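PDB 3HYI: probable cell division protein WhiA from Thermotoga maritima, which probably takes part in cell division and chromosome segregation as a DNA-binding protein that joins a degenerate LAGLIDADG homing endonuclease domain to a C-terminal helix-turn-helix domain. Local coordinates for residues F51-F56 against R60-L65; E15-V20 against G117-G122. One frame throughout, in Å; residues are numbered along the deposited sequence.

Contact 1 of 2, residues F51-F56 against R60-L65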
loop_
_atom_site.group_PDB
_atom_site.type_symbol
_atom_site.label_atom_id
_atom_site.label_comp_id
_atom_site.label_asym_id
_atom_site.label_seq_id
_atom_site.Cartn_x
_atom_site.Cartn_y
_atom_site.Cartn_z
ATOM N N PHE A 51 -7.957 -24.729 -19.648
ATOM C CA PHE A 51 -7.638 -23.725 -18.636
ATOM C C PHE A 51 -6.124 -23.549 -18.520
ATOM O O PHE A 51 -5.391 -24.526 -18.396
ATOM C CB PHE A 51 -8.188 -24.137 -17.269
ATOM C CG PHE A 51 -9.688 -24.178 -17.201
ATOM C CD1 PHE A 51 -10.411 -23.043 -16.871
ATOM C CD2 PHE A 51 -10.375 -25.358 -17.447
ATOM C CE1 PHE A 51 -11.797 -23.078 -16.797
ATOM C CE2 PHE A 51 -11.762 -25.400 -17.377
ATOM C CZ PHE A 51 -12.473 -24.257 -17.051
ATOM N N SER A 52 -5.672 -22.297 -18.557
ATOM C CA SER A 52 -4.264 -21.958 -18.361
ATOM C C SER A 52 -4.133 -21.242 -17.021
ATOM O O SER A 52 -4.661 -20.147 -16.858
ATOM C CB SER A 52 -3.776 -21.052 -19.492
ATOM O OG SER A 52 -4.039 -21.633 -20.758
ATOM N N LEU A 53 -3.442 -21.862 -16.067
ATOM C CA LEU A 53 -3.381 -21.347 -14.697
ATOM C C LEU A 53 -1.948 -21.252 -14.181
ATOM O O LEU A 53 -1.184 -22.208 -14.279
ATOM C CB LEU A 53 -4.196 -22.245 -13.762
ATOM C CG LEU A 53 -5.690 -22.397 -14.070
ATOM C CD1 LEU A 53 -6.319 -23.421 -13.134
ATOM C CD2 LEU A 53 -6.425 -21.058 -13.969
ATOM N N HIS A 54 -1.596 -20.096 -13.622
ATOM C CA HIS A 54 -0.273 -19.884 -13.032
ATOM C C HIS A 54 -0.257 -20.148 -11.525
ATOM O O HIS A 54 0.797 -20.082 -10.895
ATOM C CB HIS A 54 0.212 -18.466 -13.329
ATOM C CG HIS A 54 0.402 -18.196 -14.788
ATOM N ND1 HIS A 54 -0.645 -17.888 -15.628
ATOM C CD2 HIS A 54 1.514 -18.207 -15.561
ATOM C CE1 HIS A 54 -0.187 -17.710 -16.853
ATOM N NE2 HIS A 54 1.120 -17.897 -16.841
ATOM N N SER A 55 -1.420 -20.460 -10.960
ATOM C CA SER A 55 -1.553 -20.716 -9.529
ATOM C C SER A 55 -1.906 -22.178 -9.263
ATOM O O SER A 55 -2.793 -22.735 -9.912
ATOM C CB SER A 55 -2.631 -19.807 -8.945
ATOM O OG SER A 55 -2.861 -20.089 -7.577
ATOM N N PHE A 56 -1.207 -22.794 -8.312
ATOM C CA PHE A 56 -1.537 -24.147 -7.860
ATOM C C PHE A 56 -2.790 -24.151 -6.992
ATOM O O PHE A 56 -3.567 -25.102 -7.033
ATOM C CB PHE A 56 -0.371 -24.777 -7.095
ATOM C CG PHE A 56 0.768 -25.195 -7.977
ATOM C CD1 PHE A 56 1.949 -24.461 -8.012
ATOM C CD2 PHE A 56 0.656 -26.318 -8.784
ATOM C CE1 PHE A 56 2.996 -24.848 -8.830
ATOM C CE2 PHE A 56 1.699 -26.706 -9.606
ATOM C CZ PHE A 56 2.869 -25.970 -9.631
ATOM N N ARG A 60 -6.076 -26.373 -7.913
ATOM C CA ARG A 60 -6.729 -27.250 -6.941
ATOM C C ARG A 60 -8.201 -26.902 -6.722
ATOM O O ARG A 60 -9.028 -27.793 -6.539
ATOM C CB ARG A 60 -5.996 -27.201 -5.604
ATOM C CG ARG A 60 -4.643 -27.875 -5.634
ATOM C CD ARG A 60 -4.145 -28.165 -4.234
ATOM N NE ARG A 60 -2.998 -29.064 -4.267
ATOM C CZ ARG A 60 -1.725 -28.685 -4.356
ATOM N NH1 ARG A 60 -1.393 -27.402 -4.416
ATOM N NH2 ARG A 60 -0.774 -29.609 -4.383
ATOM N N ARG A 61 -8.517 -25.611 -6.728
ATOM C CA ARG A 61 -9.902 -25.167 -6.630
ATOM C C ARG A 61 -10.709 -25.622 -7.840
ATOM O O ARG A 61 -11.840 -26.085 -7.694
ATOM C CB ARG A 61 -9.979 -23.641 -6.503
ATOM C CG ARG A 61 -11.383 -23.104 -6.266
ATOM C CD ARG A 61 -11.925 -23.556 -4.925
ATOM N NE ARG A 61 -13.250 -23.010 -4.647
ATOM C CZ ARG A 61 -14.017 -23.368 -3.624
ATOM N NH1 ARG A 61 -13.599 -24.289 -2.763
ATOM N NH2 ARG A 61 -15.211 -22.811 -3.468
ATOM N N LEU A 62 -10.124 -25.482 -9.027
ATOM C CA LEU A 62 -10.771 -25.917 -10.263
ATOM C C LEU A 62 -11.082 -27.407 -10.221
ATOM O O LEU A 62 -12.156 -27.829 -10.650
ATOM C CB LEU A 62 -9.888 -25.604 -11.476
ATOM C CG LEU A 62 -10.456 -25.936 -12.858
ATOM C CD1 LEU A 62 -11.736 -25.153 -13.124
ATOM C CD2 LEU A 62 -9.422 -25.679 -13.951
ATOM N N LEU A 63 -10.144 -28.197 -9.704
ATOM C CA LEU A 63 -10.352 -29.637 -9.574
ATOM C C LEU A 63 -11.467 -29.950 -8.583
ATOM O O LEU A 63 -12.266 -30.860 -8.814
ATOM C CB LEU A 63 -9.059 -30.352 -9.158
ATOM C CG LEU A 63 -7.919 -30.399 -10.181
ATOM C CD1 LEU A 63 -6.763 -31.242 -9.636
ATOM C CD2 LEU A 63 -8.378 -30.932 -11.529
ATOM N N ASN A 64 -11.527 -29.195 -7.488
ATOM C CA ASN A 64 -12.586 -29.381 -6.495
ATOM C C ASN A 64 -13.978 -29.017 -7.027
ATOM O O ASN A 64 -14.970 -29.653 -6.663
ATOM C CB ASN A 64 -12.286 -28.585 -5.224
ATOM C CG ASN A 64 -11.072 -29.114 -4.464
ATOM O OD1 ASN A 64 -10.597 -30.223 -4.709
ATOM N ND2 ASN A 64 -10.575 -28.314 -3.524
ATOM N N LEU A 65 -14.049 -27.997 -7.879
ATOM C CA LEU A 65 -15.311 -27.608 -8.522
ATOM C C LEU A 65 -15.804 -28.691 -9.475
ATOM O O LEU A 65 -16.983 -29.046 -9.468
ATOM C CB LEU A 65 -15.147 -26.286 -9.286
ATOM C CG LEU A 65 -15.471 -24.971 -8.563
ATOM C CD1 LEU A 65 -15.413 -25.109 -7.063
ATOM C CD2 LEU A 65 -14.519 -23.877 -9.033
#
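Phe56 O accepts the backbone N of Arg60 at 2.9 Å, with an N-H...O angle of 160°: an i to i+4 bond in the first turn of helix 56-68. The root of the Arg60 side chain lies against the same oxygen, Arg60 CG being 3.3 Å from Phe56 O. With its CG anti to the carbonyl carbon (chi1 -71°), the arginine runs back along the helix to the level of its first residue, extended from CG to NE. Its NH1 ends 3.9 Å from Phe56 CB, an oblique van der Waals contact on the exposed side. Deeper in, Leu62 reaches out to strand 48-53. Its CD2 methyl sits over one face of the Phe51 ring, displaced toward the rim, in a CH-pi contact 3.9 Å from the ring centroid; the nearest carbon is Phe51 CG, 3.6 Å from Leu62 CD2. The other methyl, Leu62 CD1, approaches Phe51 CZ at 4.1 Å. Leu53, two residues further along the strand, brings its CD1 to 3.9 Å from Leu62 CD2, so one methyl touches both strand side chains. A serine in place of Phe51 would probably leave Leu62 CD2 without its aromatic platform and open a gap between strand and helix. Phe35 and Ile36 of helix 25-39 also pack on Phe51, while Ile91 of strand 88-94 touches both Leu53 and Leu62. Ser55, the N-cap residue, receives Ala58 N on its OG. The segments thus form the strand-to-helix corner of the first LAGLIDADG-like half. Across this corner the polar bonding belongs to the helix backbone, whereas the buried side-chain packing is hydrocarbon against hydrocarbon, fixed by shape rather than by charge.

Contact 2 of 2, residues E15-V20 against G117-G122; sequences EELVNV and GLFLSG
Leu17 and Leu120 face each other with their CA atoms 8.1 Å apart, Leu17 opening a type I turn to Val20 just past helix 9-16 and Leu120 lying in the last turns of helix 108-122. The turn is loosely closed, its Val20 N to Leu17 O bond being weak at 3.4 Å. Leu17 carries the contact through CD1, which meets Leu120 CD2 at 4.1 Å, the two leucines crossing at a slant. The same methyl reaches Phe119 CD1 at 4.2 Å, obliquely to the ring; Phe119 CG is anti to its backbone N (chi1 178°), a setting that swings the ring to the Leu17 side of the helix. Within the helix, Gly117 O is gripped twice by one residue, Ser121 N and Ser121 OG arriving from opposite faces of the carbonyl plane, with OG 2.7 Å from Gly117 O. Helix 108-122 probably corresponds to the degenerate LAGLIDADG helix of the second half. Lys14 of helix 9-16 adds a polar tie, binding Leu120 O and making a cation-pi contact with Phe119. Ile185 and Val187 also pack on Leu17, while Glu31 of helix 25-39 and Arg61 of helix 56-68 touch Leu120, and Leu134 of strand 134-138 lies on Phe119.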
loop_
_atom_site.group_PDB
_atom_site.type_symbol
_atom_site.label_atom_id
_atom_site.label_comp_id
_atom_site.label_asym_id
_atom_site.label_seq_id
_atom_site.Cartn_x
_atom_site.Cartn_y
_atom_site.Cartn_z
ATOM N N GLU A 15 -4.489 -19.759 -1.389
ATOM C CA GLU A 15 -4.519 -21.013 -0.627
ATOM C C GLU A 15 -5.684 -21.083 0.364
ATOM O O GLU A 15 -6.230 -22.157 0.604
ATOM C CB GLU A 15 -3.200 -21.221 0.122
ATOM C CG GLU A 15 -2.044 -21.647 -0.772
ATOM C CD GLU A 15 -0.719 -21.679 -0.044
ATOM O OE1 GLU A 15 -0.564 -20.955 0.964
ATOM O OE2 GLU A 15 0.177 -22.431 -0.485
ATOM N N GLU A 16 -6.057 -19.941 0.943
ATOM C CA GLU A 16 -7.213 -19.872 1.848
ATOM C C GLU A 16 -8.535 -20.193 1.147
ATOM O O GLU A 16 -9.500 -20.597 1.794
ATOM C CB GLU A 16 -7.326 -18.483 2.496
ATOM C CG GLU A 16 -6.321 -18.214 3.604
ATOM C CD GLU A 16 -6.732 -17.059 4.512
ATOM O OE1 GLU A 16 -7.925 -16.964 4.874
ATOM O OE2 GLU A 16 -5.857 -16.250 4.878
ATOM N N LEU A 17 -8.574 -20.006 -0.171
ATOM C CA LEU A 17 -9.805 -20.161 -0.944
ATOM C C LEU A 17 -10.027 -21.562 -1.520
ATOM O O LEU A 17 -11.109 -21.849 -2.026
ATOM C CB LEU A 17 -9.825 -19.134 -2.074
ATOM C CG LEU A 17 -9.696 -17.671 -1.637
ATOM C CD1 LEU A 17 -9.666 -16.752 -2.850
ATOM C CD2 LEU A 17 -10.830 -17.285 -0.693
ATOM N N VAL A 18 -9.022 -22.430 -1.436
ATOM C CA VAL A 18 -9.086 -23.752 -2.071
ATOM C C VAL A 18 -10.220 -24.633 -1.523
ATOM O O VAL A 18 -10.806 -25.417 -2.271
ATOM C CB VAL A 18 -7.726 -24.500 -1.951
ATOM C CG1 VAL A 18 -7.839 -25.937 -2.454
ATOM C CG2 VAL A 18 -6.648 -23.759 -2.723
ATOM N N ASN A 19 -10.527 -24.492 -0.232
ATOM C CA ASN A 19 -11.553 -25.309 0.429
ATOM C C ASN A 19 -12.747 -24.517 0.979
ATOM O O ASN A 19 -13.486 -25.018 1.827
ATOM C CB ASN A 19 -10.917 -26.132 1.553
ATOM C CG ASN A 19 -9.950 -27.173 1.029
ATOM O OD1 ASN A 19 -10.329 -28.053 0.257
ATOM N ND2 ASN A 19 -8.691 -27.078 1.448
ATOM N N VAL A 20 -12.942 -23.293 0.491
ATOM C CA VAL A 20 -14.142 -22.512 0.805
ATOM C C VAL A 20 -15.387 -23.323 0.398
ATOM O O VAL A 20 -15.353 -24.025 -0.605
ATOM C CB VAL A 20 -14.120 -21.138 0.079
ATOM C CG1 VAL A 20 -15.507 -20.495 0.052
ATOM C CG2 VAL A 20 -13.112 -20.209 0.743
ATOM N N GLY A 117 -13.808 -17.045 -8.611
ATOM C CA GLY A 117 -13.264 -17.693 -9.799
ATOM C C GLY A 117 -12.378 -16.774 -10.621
ATOM O O GLY A 117 -11.287 -17.167 -11.036
ATOM N N LEU A 118 -12.853 -15.552 -10.859
ATOM C CA LEU A 118 -12.084 -14.537 -11.592
ATOM C C LEU A 118 -10.737 -14.248 -10.932
ATOM O O LEU A 118 -9.712 -14.151 -11.606
ATOM C CB LEU A 118 -12.874 -13.227 -11.699
ATOM C CG LEU A 118 -14.003 -13.133 -12.729
ATOM C CD1 LEU A 118 -14.645 -11.752 -12.671
ATOM C CD2 LEU A 118 -13.493 -13.427 -14.140
ATOM N N PHE A 119 -10.760 -14.109 -9.611
ATOM C CA PHE A 119 -9.577 -13.762 -8.836
ATOM C C PHE A 119 -8.567 -14.901 -8.756
ATOM O O PHE A 119 -7.367 -14.686 -8.942
ATOM C CB PHE A 119 -9.986 -13.346 -7.422
ATOM C CG PHE A 119 -8.825 -13.012 -6.534
ATOM C CD1 PHE A 119 -8.357 -13.932 -5.606
ATOM C CD2 PHE A 119 -8.189 -11.784 -6.640
ATOM C CE1 PHE A 119 -7.288 -13.629 -4.789
ATOM C CE2 PHE A 119 -7.110 -11.473 -5.823
ATOM C CZ PHE A 119 -6.660 -12.394 -4.895
ATOM N N LEU A 120 -9.051 -16.102 -8.453
ATOM C CA LEU A 120 -8.182 -17.274 -8.364
ATOM C C LEU A 120 -7.447 -17.519 -9.676
ATOM O O LEU A 120 -6.228 -17.702 -9.686
ATOM C CB LEU A 120 -8.981 -18.525 -7.973
ATOM C CG LEU A 120 -9.253 -18.726 -6.478
ATOM C CD1 LEU A 120 -10.295 -19.800 -6.285
ATOM C CD2 LEU A 120 -7.973 -19.076 -5.713
ATOM N N SER A 121 -8.189 -17.501 -10.779
ATOM C CA SER A 121 -7.647 -17.876 -12.083
ATOM C C SER A 121 -6.766 -16.785 -12.702
ATOM O O SER A 121 -5.632 -17.055 -13.100
ATOM C CB SER A 121 -8.784 -18.249 -13.049
ATOM O OG SER A 121 -9.681 -17.169 -13.252
ATOM N N GLY A 122 -7.288 -15.563 -12.783
ATOM C CA GLY A 122 -6.591 -14.473 -13.470
ATOM C C GLY A 122 -6.272 -13.244 -12.636
ATOM O O GLY A 122 -5.746 -12.261 -13.161
#

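How the contacts relate
From the N terminus, the chain leaves helix 9-16 through the 15-20 segment, forms helix 25-39 and strand 40-43, and reaches contact 1, a local closure with three helical residues between segments 51-56 and 60-65, where strand 48-53 turns into helix 56-68. It then completes the first four-stranded sheet before helix 108-122 returns to 15-20 and closes contact 2 over 96 residues. Contact 1 therefore lies wholly within that larger loop, the two centres about 8 Å apart. Arg61 joins them: its NH1 is 2.8 Å from Val20 O and also binds Val18 O. Together they tie the N-terminal arm to both LAGLIDADG-like halves, in keeping with the pseudo-symmetric homing endonuclease fold.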